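Local coordinates for odorant-binding protein (Phormia regina, PDB 5DIC), which binds palmitic acid in a largely helical fold and probably carries fatty acids as a secreted odorant-binding protein of the blowfly's oral disk, at residues 5-8 with 9-13; 40-43 with 44-47; 51-55 with 56-60. All blocks are in the same frame, centred on the assembly; numbering follows the deposited sequence.

The three contacts follow one another along the chain and sample the ends of two helices: contact 1 starts helix 6-22, contact 2 starts helix 43-55 and contact 3 finishes it. The centres of contacts 1 and 3 lie about 15 Å apart, yet both touch the same palmitic acid, 5-13 near its carboxylate and 51-60 along much of its chain, and they pack directly, with V12 O 3.9 Å from F52 CE1. Contact 2 stands apart, its centre about 16 Å from that of contact 3 and about 23 Å from that of contact 1; its K46 side chain is about 11 Å from a palmitic acid, and C47 ties it to helix 97-113 through the disulfide with C98.

Contact 1: 5-8 with 9-13; sequences TEEQ and KAKVK. With PLM (palmitic acid), chain B.
Residues 5-8 and 9-13 form the opening turns of helix 6-22, with the amides of K9, A10, K11 and V12 bonded to the carbonyls of T5, E6, E7 and Q8. The turn starts with a capping box: Q8 N donates to T5 OG1 at 3.0 Å, and T5 N donates in return to Q8 OE1. That second bond lies in the carbonyl plane of the Q8 amide, on a lone pair, and is nearly straight at 170°. With CG beside its own backbone N (chi1 -70°), the extended Q8 side chain turns back to the helix start and brings OE1 to T5 N. Two salt bridges run along the surface. The bent E6 chain and the extended K9 chain meet where K9 NZ approaches the syn side of E6 OE2 at 2.8 Å, 19° out of the carboxylate plane. E7 and K11 instead lie side by side and point the same way, and K11 NZ comes from above the E7 carboxylate plane, 3.2 Å from OE2. On the ligand side, V12 CG2 packs 3.8 Å from C2 of palmitic acid, while K11 CB lies 3.5 Å from its O2. Drawn toward E7, K11 NZ is 5.4 Å from O2 of palmitic acid. The lysine therefore meets the fatty-acid head through methylenes, and any pull of its charge on the carboxylate would probably act at longer range.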
loop_
_atom_site.group_PDB
_atom_site.type_symbol
_atom_site.label_atom_id
_atom_site.label_comp_id
_atom_site.label_asym_id
_atom_site.label_seq_id
_atom_site.Cartn_x
_atom_site.Cartn_y
_atom_site.Cartn_z
ATOM N N THR A 5 -15.483 4.375 0.395
ATOM C CA THR A 5 -16.885 4.006 0.492
ATOM C C THR A 5 -17.028 2.975 1.639
ATOM O O THR A 5 -16.047 2.404 2.103
ATOM C CB THR A 5 -17.382 3.355 -0.801
ATOM O OG1 THR A 5 -16.680 2.130 -1.006
ATOM C CG2 THR A 5 -17.189 4.257 -1.999
ATOM N N GLU A 6 -18.250 2.717 2.074
ATOM C CA GLU A 6 -18.479 1.714 3.095
ATOM C C GLU A 6 -18.030 0.343 2.592
ATOM O O GLU A 6 -17.463 -0.455 3.352
ATOM C CB GLU A 6 -19.957 1.701 3.523
ATOM C CG GLU A 6 -20.418 2.991 4.202
ATOM C CD GLU A 6 -19.545 3.382 5.387
ATOM O OE1 GLU A 6 -19.445 2.592 6.349
ATOM O OE2 GLU A 6 -18.935 4.478 5.366
ATOM N N GLU A 7 -18.213 0.073 1.301
ATOM C CA GLU A 7 -17.765 -1.210 0.739
ATOM C C GLU A 7 -16.222 -1.300 0.845
ATOM O O GLU A 7 -15.660 -2.340 1.208
ATOM C CB GLU A 7 -18.189 -1.378 -0.733
ATOM C CG GLU A 7 -17.720 -2.700 -1.354
ATOM C CD GLU A 7 -18.027 -2.860 -2.839
ATOM O OE1 GLU A 7 -18.781 -2.041 -3.411
ATOM O OE2 GLU A 7 -17.515 -3.841 -3.438
ATOM N N GLN A 8 -15.523 -0.227 0.473
ATOM C CA GLN A 8 -14.055 -0.227 0.564
ATOM C C GLN A 8 -13.579 -0.355 2.005
ATOM O O GLN A 8 -12.611 -1.066 2.284
ATOM C CB GLN A 8 -13.482 1.034 -0.060
ATOM C CG GLN A 8 -13.614 1.089 -1.578
ATOM C CD GLN A 8 -13.123 2.399 -2.124
ATOM O OE1 GLN A 8 -13.567 3.472 -1.693
ATOM N NE2 GLN A 8 -12.199 2.334 -3.079
ATOM N N LYS A 9 -14.247 0.316 2.936
ATOM C CA LYS A 9 -13.834 0.206 4.344
ATOM C C LYS A 9 -13.919 -1.243 4.817
ATOM O O LYS A 9 -13.042 -1.705 5.560
ATOM C CB LYS A 9 -14.690 1.075 5.259
ATOM C CG LYS A 9 -14.504 2.568 5.066
ATOM C CD LYS A 9 -15.525 3.331 5.908
ATOM C CE LYS A 9 -15.516 4.823 5.666
ATOM N NZ LYS A 9 -16.581 5.482 6.469
ATOM N N ALA A 10 -14.993 -1.934 4.425
ATOM C CA ALA A 10 -15.139 -3.339 4.812
ATOM C C ALA A 10 -14.030 -4.200 4.205
ATOM O O ALA A 10 -13.478 -5.080 4.884
ATOM C CB ALA A 10 -16.500 -3.873 4.429
ATOM N N LYS A 11 -13.689 -3.942 2.949
ATOM C CA LYS A 11 -12.564 -4.659 2.319
ATOM C C LYS A 11 -11.239 -4.379 3.006
ATOM O O LYS A 11 -10.432 -5.280 3.165
ATOM C CB LYS A 11 -12.472 -4.295 0.839
ATOM C CG LYS A 11 -13.570 -4.893 -0.011
ATOM C CD LYS A 11 -13.439 -4.495 -1.473
ATOM C CE LYS A 11 -14.512 -5.150 -2.306
ATOM N NZ LYS A 11 -14.487 -4.686 -3.718
ATOM N N VAL A 12 -11.026 -3.145 3.415
ATOM C CA VAL A 12 -9.803 -2.812 4.109
ATOM C C VAL A 12 -9.673 -3.695 5.362
ATOM O O VAL A 12 -8.606 -4.256 5.639
ATOM C CB VAL A 12 -9.733 -1.324 4.511
ATOM C CG1 VAL A 12 -8.605 -1.051 5.480
ATOM C CG2 VAL A 12 -9.559 -0.454 3.276
ATOM N N LYS A 13 -10.756 -3.808 6.134
ATOM C CA LYS A 13 -10.720 -4.638 7.330
ATOM C C LYS A 13 -10.461 -6.102 7.026
ATOM O O LYS A 13 -9.676 -6.749 7.699
ATOM C CB LYS A 13 -11.992 -4.447 8.136
ATOM C CG LYS A 13 -12.123 -5.355 9.308
ATOM C CD LYS A 13 -11.047 -5.184 10.353
ATOM C CE LYS A 13 -11.403 -6.027 11.569
ATOM N NZ LYS A 13 -10.220 -6.270 12.430
HETATM C C1 PLM B . -9.693 -2.474 -1.492
HETATM O O1 PLM B . -9.396 -1.998 -2.620
HETATM O O2 PLM B . -9.756 -3.699 -1.288
HETATM C C2 PLM B . -9.935 -1.596 -0.289
HETATM C C3 PLM B . -9.599 -0.133 -0.540
HETATM C C4 PLM B . -8.103 0.091 -0.610
HETATM C C5 PLM B . -7.828 1.579 -0.491
HETATM C C6 PLM B . -6.404 1.904 -0.876
HETATM C C7 PLM B . -6.243 1.867 -2.379
HETATM C C8 PLM B . -4.870 2.420 -2.662
HETATM C C9 PLM B . -4.425 1.857 -3.989
HETATM C CA PLM B . -3.214 2.551 -4.595
HETATM C CB PLM B . -1.946 1.725 -4.650
HETATM C CC PLM B . -0.700 2.597 -4.768
HETATM C CD PLM B . 0.376 2.163 -3.774
HETATM C CE PLM B . 0.946 0.760 -4.054
HETATM C CF PLM B . 2.117 0.436 -3.108
HETATM C CG PLM B . 2.799 -0.901 -3.355
#

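Contact 2: 40-43 with 44-47; sequences NPTP and AMKC
The chain runs through P41 and the N-cap T42 into helix 43-55, with K46 N bonded to T42 O and C47 N to P43 O. T42 makes a capping box with M45, in which a thioether takes the place of the usual carboxylate or amide. M45 N donates to T42 OG1 at 3.3 Å; in the reverse direction T42 N points almost straight at M45 SD (170°), a weak bond at 3.6 Å. The threonine hydroxyl sits between its backbone N and carbonyl carbon, chi1 65°, which turns OG1 toward the first turn of the helix, and M45 CG presses against it at 3.2 Å. A bend at the last torsion of M45, chi3 68°, folds its methyl CE back toward P41 CA. OG1 also has a partner in E29 of helix 27-34, the helix that M45 packs against through E29, K32 and L33. On another side of the turn the P41 ring lies against aliphatic carbons, its CB 3.8 Å from M45 CB. The extended K46 chain crosses the proline obliquely, and both side chains touch F102 of helix 97-113. Beyond the proline, K46 NZ forms a salt bridge with D99. One residue further on, C47 SG, disulfide-bonded to C98 of helix 97-113, lies 3.6 Å from P43 O.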
loop_
_atom_site.group_PDB
_atom_site.type_symbol
_atom_site.label_atom_id
_atom_site.label_comp_id
_atom_site.label_asym_id
_atom_site.label_seq_id
_atom_site.Cartn_x
_atom_site.Cartn_y
_atom_site.Cartn_z
ATOM N N ASN A 40 8.801 4.828 10.861
ATOM C CA ASN A 40 9.827 3.913 11.287
ATOM C C ASN A 40 9.219 2.539 11.478
ATOM O O ASN A 40 9.284 1.962 12.573
ATOM C CB ASN A 40 10.478 4.404 12.582
ATOM C CG ASN A 40 11.064 5.799 12.449
ATOM O OD1 ASN A 40 11.704 6.125 11.444
ATOM N ND2 ASN A 40 10.848 6.634 13.465
ATOM N N PRO A 41 8.610 2.001 10.414
ATOM C CA PRO A 41 7.980 0.715 10.601
ATOM C C PRO A 41 8.991 -0.374 10.911
ATOM O O PRO A 41 10.148 -0.340 10.433
ATOM C CB PRO A 41 7.336 0.437 9.249
ATOM C CG PRO A 41 8.216 1.128 8.281
ATOM C CD PRO A 41 8.677 2.372 8.987
ATOM N N THR A 42 8.530 -1.359 11.653
ATOM C CA THR A 42 9.309 -2.557 11.886
ATOM C C THR A 42 9.294 -3.458 10.633
ATOM O O THR A 42 8.453 -3.262 9.741
ATOM C CB THR A 42 8.759 -3.343 13.065
ATOM O OG1 THR A 42 7.463 -3.797 12.703
ATOM C CG2 THR A 42 8.663 -2.494 14.344
ATOM N N PRO A 43 10.145 -4.490 10.602
ATOM C CA PRO A 43 10.136 -5.386 9.439
ATOM C C PRO A 43 8.762 -6.029 9.190
ATOM O O PRO A 43 8.336 -6.124 8.051
ATOM C CB PRO A 43 11.231 -6.412 9.767
ATOM C CG PRO A 43 12.195 -5.604 10.582
ATOM C CD PRO A 43 11.334 -4.722 11.448
ATOM N N ALA A 44 8.061 -6.448 10.244
ATOM C CA ALA A 44 6.774 -7.090 10.059
ATOM C C ALA A 44 5.723 -6.079 9.608
ATOM O O ALA A 44 4.802 -6.441 8.880
ATOM C CB ALA A 44 6.320 -7.817 11.318
ATOM N N MET A 45 5.846 -4.814 10.028
ATOM C CA MET A 45 4.959 -3.797 9.495
ATOM C C MET A 45 5.173 -3.559 7.990
ATOM O O MET A 45 4.203 -3.355 7.255
ATOM C CB MET A 45 5.108 -2.496 10.286
ATOM C CG MET A 45 4.628 -2.622 11.726
ATOM S SD MET A 45 5.106 -1.251 12.780
ATOM C CE MET A 45 4.104 0.039 12.061
ATOM N N LYS A 46 6.432 -3.593 7.549
ATOM C CA LYS A 46 6.694 -3.511 6.114
ATOM C C LYS A 46 6.102 -4.700 5.376
ATOM O O LYS A 46 5.534 -4.548 4.289
ATOM C CB LYS A 46 8.205 -3.443 5.851
ATOM C CG LYS A 46 8.871 -2.180 6.379
ATOM C CD LYS A 46 10.356 -2.190 5.966
ATOM C CE LYS A 46 11.159 -1.017 6.442
ATOM N NZ LYS A 46 12.568 -1.241 5.978
ATOM N N CYS A 47 6.224 -5.886 5.955
ATOM C CA CYS A 47 5.606 -7.032 5.317
ATOM C C CYS A 47 4.088 -6.947 5.305
ATOM O O CYS A 47 3.462 -7.288 4.310
ATOM C CB CYS A 47 6.015 -8.318 5.989
ATOM S SG CYS A 47 7.739 -8.808 5.723
#

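Contact 3: 51-55 with 56-60; sequences CFFEK and IGTLK. With PLM (palmitic acid), chain B.
T58 OG1 meets the F53 ring at its edge, 3.5 Å from F53 CD1, while the two faces of that ring are taken by F52 and palmitic acid. F52 CD2 lies over one face, offset toward the rim, and the ligand's CF lies over the centre of the opposite face, 3.6 Å above the plane. The F52 ring has I56 CG2 over one face, a CH-pi contact 4.2 Å from the centroid. The same methyl is 3.4 Å from O2 of the ligand, and farther along the lipid T58 CG2 meets CB of palmitic acid. Thus I56 and T58, both beyond the helix, line the palmitate chain together with F53. F53 O is gripped by two donors, T58 N at 2.9 Å and the T58 hydroxyl. With OG1 set between the backbone N and the carbonyl carbon (chi1 61°), that hydroxyl reaches back to the helix end. L59 N adds a weak bond to this carbonyl. A water donates to both E54 O and L59 O, and L59 O also receives a CA-H...O contact from E54 CA at 3.3 Å. Outside the turn, E54 pairs with R97, and C51 is disulfide-bonded to C19 of helix 6-22. G57, with phi at 86°, bonds through its N to E54 O; together with the T58 N to F53 O bond this makes a Schellman motif, which ends helix 43-55 and leads into strand 59-60 beside the fatty-acid pocket.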
loop_
_atom_site.group_PDB
_atom_site.type_symbol
_atom_site.label_atom_id
_atom_site.label_comp_id
_atom_site.label_asym_id
_atom_site.label_seq_id
_atom_site.Cartn_x
_atom_site.Cartn_y
_atom_site.Cartn_z
ATOM N N CYS A 51 1.916 -7.100 1.941
ATOM C CA CYS A 51 0.778 -8.000 1.864
ATOM C C CYS A 51 -0.511 -7.268 1.509
ATOM O O CYS A 51 -1.290 -7.731 0.683
ATOM C CB CYS A 51 0.622 -8.750 3.187
ATOM S SG CYS A 51 -0.785 -9.836 3.332
ATOM N N PHE A 52 -0.742 -6.119 2.151
ATOM C CA PHE A 52 -1.978 -5.403 1.925
ATOM C C PHE A 52 -2.083 -5.037 0.452
ATOM O O PHE A 52 -3.136 -5.209 -0.167
ATOM C CB PHE A 52 -2.042 -4.200 2.851
ATOM C CG PHE A 52 -3.331 -3.452 2.753
ATOM C CD1 PHE A 52 -4.424 -3.836 3.516
ATOM C CD2 PHE A 52 -3.469 -2.393 1.890
ATOM C CE1 PHE A 52 -5.624 -3.173 3.411
ATOM C CE2 PHE A 52 -4.682 -1.722 1.768
ATOM C CZ PHE A 52 -5.746 -2.138 2.533
ATOM N N PHE A 53 -1.020 -4.462 -0.090
ATOM C CA PHE A 53 -1.029 -4.086 -1.497
ATOM C C PHE A 53 -1.131 -5.241 -2.451
ATOM O O PHE A 53 -1.718 -5.101 -3.531
ATOM C CB PHE A 53 0.148 -3.133 -1.778
ATOM C CG PHE A 53 -0.042 -1.798 -1.080
ATOM C CD1 PHE A 53 -1.137 -0.997 -1.370
ATOM C CD2 PHE A 53 0.828 -1.392 -0.097
ATOM C CE1 PHE A 53 -1.354 0.179 -0.682
ATOM C CE2 PHE A 53 0.642 -0.213 0.596
ATOM C CZ PHE A 53 -0.464 0.569 0.305
ATOM N N GLU A 54 -0.616 -6.389 -2.041
ATOM C CA GLU A 54 -0.851 -7.622 -2.790
ATOM C C GLU A 54 -2.333 -8.033 -2.754
ATOM O O GLU A 54 -2.932 -8.350 -3.785
ATOM C CB GLU A 54 0.034 -8.753 -2.266
ATOM C CG GLU A 54 1.510 -8.565 -2.531
ATOM C CD GLU A 54 2.420 -9.512 -1.771
ATOM O OE1 GLU A 54 1.952 -10.191 -0.823
ATOM O OE2 GLU A 54 3.630 -9.564 -2.112
ATOM N N LYS A 55 -2.928 -8.027 -1.550
ATOM C CA LYS A 55 -4.291 -8.515 -1.426
ATOM C C LYS A 55 -5.309 -7.619 -2.142
ATOM O O LYS A 55 -6.354 -8.109 -2.557
ATOM C CB LYS A 55 -4.681 -8.633 0.043
ATOM C CG LYS A 55 -3.918 -9.625 0.871
ATOM C CD LYS A 55 -4.019 -11.053 0.402
ATOM C CE LYS A 55 -3.178 -11.923 1.319
ATOM N NZ LYS A 55 -3.069 -13.320 0.864
ATOM N N ILE A 56 -5.022 -6.321 -2.255
ATOM C CA ILE A 56 -5.934 -5.452 -2.998
ATOM C C ILE A 56 -5.622 -5.441 -4.495
ATOM O O ILE A 56 -6.298 -4.726 -5.231
ATOM C CB ILE A 56 -6.010 -4.028 -2.421
ATOM C CG1 ILE A 56 -4.720 -3.238 -2.627
ATOM C CG2 ILE A 56 -6.378 -4.069 -0.952
ATOM C CD1 ILE A 56 -4.870 -1.755 -2.361
ATOM N N GLY A 57 -4.657 -6.250 -4.947
ATOM C CA GLY A 57 -4.431 -6.423 -6.357
ATOM C C GLY A 57 -3.515 -5.394 -6.985
ATOM O O GLY A 57 -3.398 -5.361 -8.222
ATOM N N THR A 58 -2.814 -4.581 -6.190
ATOM C CA THR A 58 -1.969 -3.535 -6.725
ATOM C C THR A 58 -0.489 -3.899 -6.872
ATOM O O THR A 58 0.264 -3.154 -7.505
ATOM C CB THR A 58 -2.087 -2.226 -5.898
ATOM O OG1 THR A 58 -1.672 -2.433 -4.536
ATOM C CG2 THR A 58 -3.502 -1.641 -5.998
ATOM N N LEU A 59 -0.076 -5.007 -6.281
ATOM C CA LEU A 59 1.317 -5.409 -6.265
ATOM C C LEU A 59 1.404 -6.912 -6.373
ATOM O O LEU A 59 0.651 -7.626 -5.718
ATOM C CB LEU A 59 1.971 -4.956 -4.954
ATOM C CG LEU A 59 3.476 -5.165 -4.803
ATOM C CD1 LEU A 59 4.249 -4.262 -5.732
ATOM C CD2 LEU A 59 3.924 -4.959 -3.359
ATOM N N LYS A 60 2.290 -7.395 -7.235
ATOM C CA LYS A 60 2.485 -8.842 -7.365
ATOM C C LYS A 60 3.942 -9.099 -7.689
ATOM O O LYS A 60 4.457 -8.553 -8.672
ATOM C CB LYS A 60 1.588 -9.414 -8.446
ATOM C CG LYS A 60 1.785 -10.886 -8.665
ATOM C CD LYS A 60 0.835 -11.410 -9.739
ATOM C CE LYS A 60 0.952 -12.912 -9.914
ATOM N NZ LYS A 60 0.006 -13.665 -9.038
HETATM C C1 PLM B . -9.693 -2.474 -1.492
HETATM O O1 PLM B . -9.396 -1.998 -2.620
HETATM O O2 PLM B . -9.756 -3.699 -1.288
HETATM C C2 PLM B . -9.935 -1.596 -0.289
HETATM C C3 PLM B . -9.599 -0.133 -0.540
HETATM C C4 PLM B . -8.103 0.091 -0.610
HETATM C C5 PLM B . -7.828 1.579 -0.491
HETATM C C6 PLM B . -6.404 1.904 -0.876
HETATM C C7 PLM B . -6.243 1.867 -2.379
HETATM C C8 PLM B . -4.870 2.420 -2.662
HETATM C C9 PLM B . -4.425 1.857 -3.989
HETATM C CA PLM B . -3.214 2.551 -4.595
HETATM C CB PLM B . -1.946 1.725 -4.650
HETATM C CC PLM B . -0.700 2.597 -4.768
HETATM C CD PLM B . 0.376 2.163 -3.774
HETATM C CE PLM B . 0.946 0.760 -4.054
HETATM C CF PLM B . 2.117 0.436 -3.108
HETATM C CG PLM B . 2.799 -0.901 -3.355
HETATM O O HOH W 1 -1.606 -9.025 -6.129
#